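Local coordinates for protein dihydrodipicolinate synthase (Bacillus anthracis, PDB 1XKY) that probably catalyses the condensation of pyruvate with aspartate semialdehyde in lysine biosynthesis, as a TIM-barrel lyase of the dihydrodipicolinate synthase family, at residues T63-V75 with D98-A110. Sequence-based numbering, arbitrary orientation.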
loop_
_atom_site.group_PDB
_atom_site.type_symbol
_atom_site.label_atom_id
_atom_site.label_comp_id
_atom_site.label_asym_id
_atom_site.label_seq_id
_atom_site.Cartn_x
_atom_site.Cartn_y
_atom_site.Cartn_z
ATOM N N THR A 63 -5.797 22.821 -23.912
ATOM C CA THR A 63 -7.088 23.484 -23.777
ATOM C C THR A 63 -8.098 22.675 -24.569
ATOM O O THR A 63 -7.726 21.877 -25.430
ATOM C CB THR A 63 -7.082 24.915 -24.331
ATOM O OG1 THR A 63 -6.919 24.878 -25.751
ATOM C CG2 THR A 63 -5.969 25.738 -23.704
ATOM N N SER A 64 -9.375 22.906 -24.296
ATOM C CA SER A 64 -10.445 22.231 -25.023
ATOM C C SER A 64 -10.345 22.511 -26.528
ATOM O O SER A 64 -10.580 21.635 -27.350
ATOM C CB SER A 64 -11.805 22.674 -24.483
ATOM O OG SER A 64 -12.853 22.115 -25.254
ATOM N N GLU A 65 -9.958 23.734 -26.866
ATOM C CA GLU A 65 -9.821 24.164 -28.254
ATOM C C GLU A 65 -8.661 23.433 -28.937
ATOM O O GLU A 65 -8.780 23.012 -30.080
ATOM C CB GLU A 65 -9.619 25.688 -28.323
ATOM C CG GLU A 65 -10.867 26.517 -27.964
ATOM C CD GLU A 65 -11.246 26.493 -26.472
ATOM O OE1 GLU A 65 -10.346 26.374 -25.603
ATOM O OE2 GLU A 65 -12.462 26.595 -26.173
ATOM N N GLU A 66 -7.548 23.286 -28.222
ATOM C CA GLU A 66 -6.396 22.496 -28.685
ATOM C C GLU A 66 -6.751 21.027 -28.920
ATOM O O GLU A 66 -6.379 20.439 -29.945
ATOM C CB GLU A 66 -5.242 22.612 -27.682
ATOM C CG GLU A 66 -4.501 23.933 -27.785
ATOM C CD GLU A 66 -3.413 24.103 -26.746
ATOM O OE1 GLU A 66 -3.607 23.705 -25.576
ATOM O OE2 GLU A 66 -2.362 24.667 -27.106
ATOM N N LYS A 67 -7.486 20.450 -27.972
ATOM C CA LYS A 67 -7.927 19.070 -28.079
ATOM C C LYS A 67 -8.717 18.854 -29.368
ATOM O O LYS A 67 -8.397 17.963 -30.135
ATOM C CB LYS A 67 -8.752 18.662 -26.854
ATOM C CG LYS A 67 -7.933 18.540 -25.581
ATOM C CD LYS A 67 -8.822 18.247 -24.384
ATOM C CE LYS A 67 -8.005 18.143 -23.123
ATOM N NZ LYS A 67 -8.841 18.129 -21.909
ATOM N N VAL A 68 -9.723 19.694 -29.604
ATOM C CA VAL A 68 -10.609 19.561 -30.767
ATOM C C VAL A 68 -9.843 19.751 -32.085
ATOM O O VAL A 68 -10.064 19.010 -33.033
ATOM C CB VAL A 68 -11.819 20.550 -30.695
ATOM C CG1 VAL A 68 -12.645 20.512 -31.997
ATOM C CG2 VAL A 68 -12.703 20.244 -29.475
ATOM N N ALA A 69 -8.941 20.729 -32.138
ATOM C CA ALA A 69 -8.069 20.907 -33.308
ATOM C C ALA A 69 -7.199 19.665 -33.552
ATOM O O ALA A 69 -7.026 19.219 -34.696
ATOM C CB ALA A 69 -7.196 22.138 -33.138
ATOM N N LEU A 70 -6.656 19.121 -32.465
ATOM C CA LEU A 70 -5.842 17.915 -32.517
ATOM C C LEU A 70 -6.639 16.708 -33.006
ATOM O O LEU A 70 -6.150 15.949 -33.854
ATOM C CB LEU A 70 -5.221 17.621 -31.138
ATOM C CG LEU A 70 -4.253 16.433 -31.058
ATOM C CD1 LEU A 70 -3.040 16.654 -31.948
ATOM C CD2 LEU A 70 -3.824 16.189 -29.607
ATOM N N TYR A 71 -7.852 16.523 -32.474
ATOM C CA TYR A 71 -8.722 15.431 -32.928
ATOM C C TYR A 71 -8.977 15.559 -34.430
ATOM O O TYR A 71 -8.862 14.582 -35.180
ATOM C CB TYR A 71 -10.093 15.427 -32.228
ATOM C CG TYR A 71 -10.102 15.367 -30.714
ATOM C CD1 TYR A 71 -9.070 14.759 -29.987
ATOM C CD2 TYR A 71 -11.177 15.898 -30.004
ATOM C CE1 TYR A 71 -9.104 14.724 -28.588
ATOM C CE2 TYR A 71 -11.224 15.855 -28.616
ATOM C CZ TYR A 71 -10.191 15.270 -27.910
ATOM O OH TYR A 71 -10.256 15.250 -26.524
ATOM N N ARG A 72 -9.339 16.772 -34.847
ATOM C CA ARG A 72 -9.700 17.040 -36.235
ATOM C C ARG A 72 -8.536 16.736 -37.179
ATOM O O ARG A 72 -8.726 16.112 -38.216
ATOM C CB ARG A 72 -10.155 18.494 -36.386
ATOM C CG ARG A 72 -10.616 18.864 -37.771
ATOM C CD ARG A 72 -10.794 20.368 -37.916
ATOM N NE ARG A 72 -11.980 20.852 -37.209
ATOM C CZ ARG A 72 -11.980 21.596 -36.103
ATOM N NH1 ARG A 72 -10.843 21.985 -35.524
ATOM N NH2 ARG A 72 -13.141 21.965 -35.570
ATOM N N HIS A 73 -7.338 17.163 -36.806
ATOM C CA HIS A 73 -6.162 16.911 -37.631
ATOM C C HIS A 73 -5.835 15.420 -37.740
ATOM O O HIS A 73 -5.534 14.915 -38.825
ATOM C CB HIS A 73 -4.952 17.646 -37.076
ATOM C CG HIS A 73 -3.715 17.443 -37.892
ATOM N ND1 HIS A 73 -3.540 18.035 -39.122
ATOM C CD2 HIS A 73 -2.606 16.698 -37.669
ATOM C CE1 HIS A 73 -2.365 17.681 -39.614
ATOM N NE2 HIS A 73 -1.780 16.866 -38.754
ATOM N N VAL A 74 -5.899 14.719 -36.612
ATOM C CA VAL A 74 -5.600 13.299 -36.589
ATOM C C VAL A 74 -6.638 12.517 -37.403
ATOM O O VAL A 74 -6.283 11.596 -38.137
ATOM C CB VAL A 74 -5.493 12.758 -35.135
ATOM C CG1 VAL A 74 -5.304 11.253 -35.134
ATOM C CG2 VAL A 74 -4.345 13.453 -34.387
ATOM N N VAL A 75 -7.908 12.892 -37.294
ATOM C CA VAL A 75 -8.948 12.297 -38.133
ATOM C C VAL A 75 -8.612 12.476 -39.623
ATOM O O VAL A 75 -8.731 11.535 -40.412
ATOM C CB VAL A 75 -10.351 12.900 -37.797
ATOM C CG1 VAL A 75 -11.368 12.645 -38.919
ATOM C CG2 VAL A 75 -10.855 12.343 -36.473
ATOM N N ASP A 98 -19.781 17.829 -23.026
ATOM C CA ASP A 98 -19.464 18.869 -24.002
ATOM C C ASP A 98 -18.339 18.438 -24.950
ATOM O O ASP A 98 -18.497 18.488 -26.167
ATOM C CB ASP A 98 -19.067 20.172 -23.320
ATOM C CG ASP A 98 -18.937 21.320 -24.305
ATOM O OD1 ASP A 98 -19.967 21.727 -24.887
ATOM O OD2 ASP A 98 -17.800 21.803 -24.513
ATOM N N LEU A 99 -17.204 18.025 -24.390
ATOM C CA LEU A 99 -16.043 17.666 -25.215
ATOM C C LEU A 99 -16.329 16.431 -26.074
ATOM O O LEU A 99 -15.829 16.307 -27.190
ATOM C CB LEU A 99 -14.802 17.445 -24.344
ATOM C CG LEU A 99 -13.464 17.222 -25.050
ATOM C CD1 LEU A 99 -13.118 18.391 -25.986
ATOM C CD2 LEU A 99 -12.380 17.024 -24.031
ATOM N N THR A 100 -17.149 15.526 -25.553
ATOM C CA THR A 100 -17.531 14.323 -26.283
ATOM C C THR A 100 -18.332 14.694 -27.538
ATOM O O THR A 100 -18.088 14.130 -28.613
ATOM C CB THR A 100 -18.276 13.334 -25.364
ATOM O OG1 THR A 100 -17.373 12.867 -24.344
ATOM C CG2 THR A 100 -18.808 12.140 -26.135
ATOM N N LYS A 101 -19.247 15.659 -27.401
ATOM C CA LYS A 101 -20.009 16.196 -28.539
ATOM C C LYS A 101 -19.076 16.795 -29.573
ATOM O O LYS A 101 -19.204 16.520 -30.754
ATOM C CB LYS A 101 -20.992 17.295 -28.109
ATOM C CG LYS A 101 -22.001 16.917 -27.034
ATOM C CD LYS A 101 -23.250 16.263 -27.579
ATOM C CE LYS A 101 -24.244 15.954 -26.463
ATOM N NZ LYS A 101 -24.687 17.176 -25.736
ATOM N N LYS A 102 -18.149 17.630 -29.115
ATOM C CA LYS A 102 -17.196 18.280 -30.002
ATOM C C LYS A 102 -16.322 17.275 -30.758
ATOM O O LYS A 102 -16.130 17.408 -31.966
ATOM C CB LYS A 102 -16.342 19.289 -29.230
ATOM C CG LYS A 102 -17.096 20.563 -28.866
ATOM C CD LYS A 102 -16.485 21.253 -27.670
ATOM C CE LYS A 102 -16.882 22.712 -27.583
ATOM N NZ LYS A 102 -18.351 22.898 -27.773
ATOM N N ALA A 103 -15.808 16.268 -30.058
ATOM C CA ALA A 103 -15.062 15.186 -30.712
ATOM C C ALA A 103 -15.927 14.450 -31.743
ATOM O O ALA A 103 -15.468 14.158 -32.847
ATOM C CB ALA A 103 -14.515 14.208 -29.687
ATOM N N THR A 104 -17.180 14.168 -31.388
ATOM C CA THR A 104 -18.090 13.479 -32.301
ATOM C C THR A 104 -18.280 14.301 -33.583
ATOM O O THR A 104 -18.279 13.753 -34.691
ATOM C CB THR A 104 -19.464 13.216 -31.636
ATOM O OG1 THR A 104 -19.294 12.358 -30.506
ATOM C CG2 THR A 104 -20.448 12.569 -32.610
ATOM N N GLU A 105 -18.421 15.616 -33.416
ATOM C CA GLU A 105 -18.617 16.541 -34.529
ATOM C C GLU A 105 -17.455 16.604 -35.522
ATOM O O GLU A 105 -17.676 16.880 -36.700
ATOM C CB GLU A 105 -18.883 17.951 -34.004
ATOM C CG GLU A 105 -20.236 18.148 -33.355
ATOM C CD GLU A 105 -20.321 19.465 -32.582
ATOM O OE1 GLU A 105 -19.333 20.234 -32.587
ATOM O OE2 GLU A 105 -21.378 19.734 -31.974
ATOM N N VAL A 106 -16.226 16.373 -35.061
ATOM C CA VAL A 106 -15.067 16.376 -35.970
ATOM C C VAL A 106 -14.676 14.994 -36.496
ATOM O O VAL A 106 -13.623 14.851 -37.117
ATOM C CB VAL A 106 -13.821 17.090 -35.359
ATOM C CG1 VAL A 106 -14.182 18.494 -34.915
ATOM C CG2 VAL A 106 -13.204 16.284 -34.212
ATOM N N GLY A 107 -15.506 13.985 -36.244
ATOM C CA GLY A 107 -15.397 12.704 -36.939
ATOM C C GLY A 107 -14.516 11.624 -36.337
ATOM O O GLY A 107 -14.090 10.704 -37.048
ATOM N N VAL A 108 -14.242 11.702 -35.035
ATOM C CA VAL A 108 -13.511 10.614 -34.375
ATOM C C VAL A 108 -14.400 9.360 -34.387
ATOM O O VAL A 108 -15.610 9.442 -34.612
ATOM C CB VAL A 108 -13.072 10.961 -32.924
ATOM C CG1 VAL A 108 -12.227 12.227 -32.900
ATOM C CG2 VAL A 108 -14.277 11.079 -31.975
ATOM N N ASP A 109 -13.801 8.200 -34.158
ATOM C CA ASP A 109 -14.522 6.933 -34.261
ATOM C C ASP A 109 -15.037 6.407 -32.922
ATOM O O ASP A 109 -15.932 5.560 -32.886
ATOM C CB ASP A 109 -13.619 5.899 -34.926
ATOM C CG ASP A 109 -13.184 6.334 -36.309
ATOM O OD1 ASP A 109 -12.000 6.693 -36.478
ATOM O OD2 ASP A 109 -14.047 6.359 -37.219
ATOM N N ALA A 110 -14.457 6.907 -31.835
ATOM C CA ALA A 110 -14.798 6.482 -30.494
ATOM C C ALA A 110 -14.234 7.480 -29.506
ATOM O O ALA A 110 -13.427 8.352 -29.873
ATOM C CB ALA A 110 -14.215 5.099 -30.217
HETATM O O HOH W 1 -15.465 21.143 -24.709
#
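L99 pushes its forked end into helix 64-75 as a knob, filling the hole between S64, K67, V68 and Y71. Its CD2 branch meets the phenol oxygen, 3.7 Å from Y71 OH, and also the aliphatic run of K67, whose CD is 3.8 Å away; CD1 turns instead toward S64 OG and V68 CG2. With CG of Y71 anti to its carbonyl carbon (chi1 -56°), the ring lies along the interface, and A103 CB comes within 3.8 Å of its CD2. One turn further on, V106 takes over. Its CG2 touches Y71 CB, while CG1 meets V68 CG1 at 3.9 Å and the guanidinium of R72, 3.7 Å from NH2. The far end is closed by V75, which lays CG1 3.6 Å from V106 O and packs CG2 against V108 CG1, just where the chain has left the helix and passes through G107 toward strand 110-114.

No direct hydrogen bond joins the segments. At the S64 end, D98 OD2 is paired with K102 NZ at 3.5 Å. A capping box between T63 and E66 starts helix 64-75, and E66 also forms a salt bridge to R278. Beneath, Y71, A103 and V108 all rest on A86 of strand 84-87.

These are successive outer helices of the (βα)8 barrel; over 64-75 and 98-105 their axes run in the same general direction, inclined by 28°, with a closest approach of 9.5 Å. Their union rests chiefly on van der Waals fit, with L99 in its hole and V106 against V68, Y71 and R72.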